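Tol-Pal system protein TolB (Acinetobacter baumannii, PDB 7MX5) is probably the periplasmic component of the Tol-Pal system, which is thought to draw in the outer membrane during cell division and keep it intact. Local coordinates at residues D170-K182 and E388-K400. Residues are numbered along the deposited sequence; the frame is centred on the assembly and turned at random. Where two conformers were deposited one is given.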
# COMPACT_ATOMS: atom_id res chain seq x y z
N ASP A 170 17.62 16.95 -5.37
CA ASP A 170 18.53 15.84 -5.15
C ASP A 170 17.73 14.59 -4.81
O ASP A 170 16.57 14.69 -4.38
CB ASP A 170 19.51 16.16 -4.02
CG ASP A 170 20.48 17.28 -4.39
OD1 ASP A 170 21.35 17.04 -5.25
OD2 ASP A 170 20.36 18.38 -3.81
N PRO A 171 18.31 13.41 -5.02
CA PRO A 171 17.54 12.16 -4.85
C PRO A 171 16.91 12.03 -3.47
O PRO A 171 17.55 12.30 -2.44
CB PRO A 171 18.58 11.07 -5.09
CG PRO A 171 19.64 11.70 -5.91
CD PRO A 171 19.60 13.18 -5.69
N ILE A 172 15.64 11.63 -3.46
CA ILE A 172 14.94 11.20 -2.25
C ILE A 172 14.49 9.77 -2.49
O ILE A 172 13.75 9.50 -3.44
CB ILE A 172 13.73 12.10 -1.93
CG1 ILE A 172 14.20 13.50 -1.53
CG2 ILE A 172 12.88 11.48 -0.83
CD1 ILE A 172 13.07 14.51 -1.43
N LEU A 173 14.96 8.85 -1.65
CA LEU A 173 14.79 7.42 -1.90
C LEU A 173 14.20 6.71 -0.69
O LEU A 173 14.38 7.13 0.46
CB LEU A 173 16.12 6.76 -2.26
CG LEU A 173 17.06 7.51 -3.20
CD1 LEU A 173 18.45 6.91 -3.16
CD2 LEU A 173 16.52 7.52 -4.62
N SER A 174 13.48 5.63 -0.97
CA SER A 174 13.03 4.63 -0.01
C SER A 174 12.22 5.22 1.14
O SER A 174 12.71 5.28 2.28
CB SER A 174 14.23 3.87 0.55
OG SER A 174 15.01 3.31 -0.50
N PRO A 175 10.98 5.64 0.90
CA PRO A 175 10.11 6.02 2.02
C PRO A 175 9.69 4.78 2.80
O PRO A 175 9.28 3.78 2.22
CB PRO A 175 8.91 6.70 1.35
CG PRO A 175 9.21 6.74 -0.12
CD PRO A 175 10.31 5.79 -0.40
N ALA A 176 9.80 4.86 4.13
CA ALA A 176 9.47 3.75 5.01
C ALA A 176 8.55 4.24 6.11
O ALA A 176 8.82 5.27 6.74
CB ALA A 176 10.73 3.12 5.61
N TRP A 177 7.47 3.51 6.35
CA TRP A 177 6.45 3.90 7.31
C TRP A 177 6.81 3.41 8.71
O TRP A 177 7.21 2.25 8.88
CB TRP A 177 5.08 3.36 6.90
CG TRP A 177 4.41 4.16 5.84
CD1 TRP A 177 4.40 3.90 4.50
CD2 TRP A 177 3.65 5.37 6.01
NE1 TRP A 177 3.68 4.86 3.83
CE2 TRP A 177 3.21 5.77 4.74
CE3 TRP A 177 3.30 6.14 7.13
CZ2 TRP A 177 2.44 6.92 4.55
CZ3 TRP A 177 2.54 7.27 6.93
CH2 TRP A 177 2.11 7.65 5.65
N THR A 178 6.67 4.28 9.70
CA THR A 178 6.83 3.88 11.08
C THR A 178 5.67 2.97 11.49
O THR A 178 4.58 3.06 10.92
CB THR A 178 6.91 5.12 11.98
OG1 THR A 178 8.16 5.12 12.68
CG2 THR A 178 5.77 5.17 12.98
N PRO A 179 5.89 2.05 12.44
CA PRO A 179 4.88 1.02 12.74
C PRO A 179 3.46 1.54 12.94
O PRO A 179 2.51 0.90 12.46
CB PRO A 179 5.41 0.37 14.03
CG PRO A 179 6.86 0.67 14.05
CD PRO A 179 7.16 1.83 13.17
N ASP A 180 3.28 2.66 13.63
CA ASP A 180 1.95 3.23 13.83
C ASP A 180 1.60 4.29 12.79
O ASP A 180 0.60 4.99 12.95
CB ASP A 180 1.82 3.80 15.24
CG ASP A 180 2.89 4.83 15.57
OD1 ASP A 180 3.26 5.62 14.69
OD2 ASP A 180 3.35 4.84 16.73
N ALA A 181 2.40 4.42 11.73
CA ALA A 181 2.15 5.31 10.60
C ALA A 181 2.04 6.78 11.01
O ALA A 181 1.45 7.58 10.29
CB ALA A 181 0.88 4.89 9.83
N LYS A 182 2.61 7.14 12.16
CA LYS A 182 2.62 8.54 12.58
C LYS A 182 3.81 9.30 12.01
O LYS A 182 3.73 10.52 11.82
CB LYS A 182 2.64 8.64 14.11
CG LYS A 182 1.27 8.85 14.73
CD LYS A 182 1.08 7.95 15.94
CE LYS A 182 -0.27 8.18 16.59
NZ LYS A 182 -0.24 7.88 18.05
N GLU A 388 0.92 12.61 -14.14
CA GLU A 388 0.76 13.46 -15.32
C GLU A 388 2.09 13.68 -16.03
O GLU A 388 2.12 13.82 -17.26
CB GLU A 388 0.16 14.81 -14.91
CG GLU A 388 -1.31 14.73 -14.53
CD GLU A 388 -2.07 15.99 -14.89
OE1 GLU A 388 -1.66 16.69 -15.85
OE2 GLU A 388 -3.09 16.28 -14.23
N GLN A 389 3.19 13.69 -15.28
CA GLN A 389 4.52 13.85 -15.86
C GLN A 389 5.54 13.21 -14.94
O GLN A 389 5.38 13.18 -13.72
CB GLN A 389 4.85 15.33 -16.11
CG GLN A 389 4.74 16.21 -14.87
CD GLN A 389 3.33 16.70 -14.62
OE1 GLN A 389 2.59 16.99 -15.56
NE2 GLN A 389 2.96 16.79 -13.35
N GLY A 390 6.60 12.68 -15.55
CA GLY A 390 7.62 12.00 -14.79
C GLY A 390 7.23 10.57 -14.45
O GLY A 390 6.36 9.96 -15.08
N GLU A 391 7.89 10.03 -13.43
CA GLU A 391 7.66 8.66 -12.99
C GLU A 391 7.43 8.62 -11.49
O GLU A 391 7.87 9.51 -10.75
CB GLU A 391 8.84 7.74 -13.36
CG GLU A 391 10.13 8.07 -12.64
CD GLU A 391 11.29 7.21 -13.10
OE1 GLU A 391 11.04 6.08 -13.58
OE2 GLU A 391 12.45 7.66 -13.00
N VAL A 392 6.72 7.59 -11.05
CA VAL A 392 6.44 7.34 -9.64
C VAL A 392 7.22 6.11 -9.21
O VAL A 392 7.17 5.07 -9.88
CB VAL A 392 4.93 7.15 -9.39
CG1 VAL A 392 4.56 7.66 -8.01
CG2 VAL A 392 4.12 7.86 -10.47
N ARG A 393 7.94 6.22 -8.10
CA ARG A 393 8.84 5.16 -7.66
C ARG A 393 8.70 4.93 -6.17
O ARG A 393 8.29 5.81 -5.41
CB ARG A 393 10.30 5.49 -8.00
CG ARG A 393 10.52 5.98 -9.42
CD ARG A 393 10.68 4.81 -10.38
NE ARG A 393 11.57 3.79 -9.83
CZ ARG A 393 12.80 3.56 -10.26
NH1 ARG A 393 13.33 4.26 -11.25
NH2 ARG A 393 13.52 2.61 -9.68
N GLU A 394 9.06 3.71 -5.76
CA GLU A 394 9.22 3.29 -4.37
C GLU A 394 7.99 3.58 -3.52
O GLU A 394 8.04 4.41 -2.61
CB GLU A 394 10.45 3.98 -3.76
CG GLU A 394 11.74 3.20 -3.94
CD GLU A 394 12.98 4.05 -3.73
OE1 GLU A 394 12.90 5.28 -3.96
OE2 GLU A 394 14.03 3.50 -3.34
N PRO A 395 6.86 2.91 -3.78
CA PRO A 395 5.68 3.11 -2.94
C PRO A 395 5.80 2.37 -1.62
O PRO A 395 6.54 1.39 -1.49
CB PRO A 395 4.55 2.54 -3.80
CG PRO A 395 5.21 1.47 -4.60
CD PRO A 395 6.61 1.96 -4.88
N ALA A 396 5.06 2.86 -0.63
CA ALA A 396 5.04 2.24 0.69
C ALA A 396 3.65 2.44 1.29
O ALA A 396 3.31 3.56 1.69
CB ALA A 396 6.12 2.83 1.59
N TRP A 397 2.87 1.37 1.34
CA TRP A 397 1.53 1.43 1.91
C TRP A 397 1.62 1.59 3.43
O TRP A 397 2.30 0.81 4.10
CB TRP A 397 0.74 0.17 1.55
CG TRP A 397 -0.73 0.39 1.39
CD1 TRP A 397 -1.56 1.05 2.26
CD2 TRP A 397 -1.55 -0.05 0.30
NE1 TRP A 397 -2.85 1.04 1.77
CE2 TRP A 397 -2.87 0.37 0.57
CE3 TRP A 397 -1.30 -0.77 -0.87
CZ2 TRP A 397 -3.93 0.10 -0.29
CZ3 TRP A 397 -2.35 -1.03 -1.73
CH2 TRP A 397 -3.65 -0.60 -1.43
N ALA A 398 0.93 2.59 3.96
CA ALA A 398 0.95 2.82 5.40
C ALA A 398 0.27 1.66 6.13
O ALA A 398 -0.79 1.20 5.71
CB ALA A 398 0.25 4.14 5.74
N PRO A 399 0.86 1.18 7.22
CA PRO A 399 0.30 0.04 7.93
C PRO A 399 -0.91 0.45 8.77
O PRO A 399 -1.30 1.61 8.83
CB PRO A 399 1.46 -0.41 8.82
CG PRO A 399 2.20 0.85 9.10
CD PRO A 399 2.11 1.65 7.82
N LYS A 400 -1.50 -0.55 9.42
CA LYS A 400 -2.65 -0.32 10.29
C LYS A 400 -2.34 -0.76 11.72
O LYS A 400 -1.29 -1.35 11.98
CB LYS A 400 -3.88 -1.08 9.77
CG LYS A 400 -5.01 -0.18 9.29
CD LYS A 400 -4.59 0.63 8.07
CE LYS A 400 -5.76 1.41 7.50
NZ LYS A 400 -7.01 0.61 7.50
OXT LYS A 400 -3.11 -0.52 12.65
O HOH W 1 12.78 7.56 -5.29
O HOH W 2 9.73 2.62 -0.32
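Leu173 and Ser174 meet the carboxylate of Glu394 where two neighbouring blades of the TolB beta-propeller stand side by side, a worked example of how inner strands pack round a central axis. Strand 172-177 opens one four-stranded blade; strand 391-397, from the C-terminal end of the chain, completes the blade begun by strands 135-141, 150-156 and 163-168, the velcro closure of beta-propellers. The two run nearly parallel, 10° apart, with their axes 6.5 Å from each other at closest approach, and side chains and water rather than a ladder of backbone bonds join them. A water donates to both Ile172 O and Glu394 OE1. At Ser174 the backbone N gives an almost straight bond to Glu394 OE1 (3.1 Å, 174°), and Ser174 OG donates to Glu394 OE2 at 3.0 Å. Both donors approach from above the carboxylate plane, and the serine torsion that sets OG beside its own backbone N (chi1 -54°) lets one residue use both oxygens. Arg141, a weak and distant ionic partner of OE1, may add to the stabilisation of the negative charge. Pro175 crosses the glutamate chain at about a right angle, its CD 3.8 Å from Glu394 CB, while a second water donates to Pro175 O and, weakly, to Glu394 O. Trp177 then reaches across to the other blade. Pro399 CD lies 3.5 Å from Trp177 CB, and Ala396 CB touches Trp177 CD1. Ala398 CB covers one face of the indole in a CH-pi contact, whereas Trp177 NE1 makes only a weak, bent bond to Ala396 O near the ring plane. Beyond it, in the turn from Thr178 to Ala181, Ala181 CB packs against Pro399 CD, and Pro179 O lies 3.4 Å from Pro399 CG.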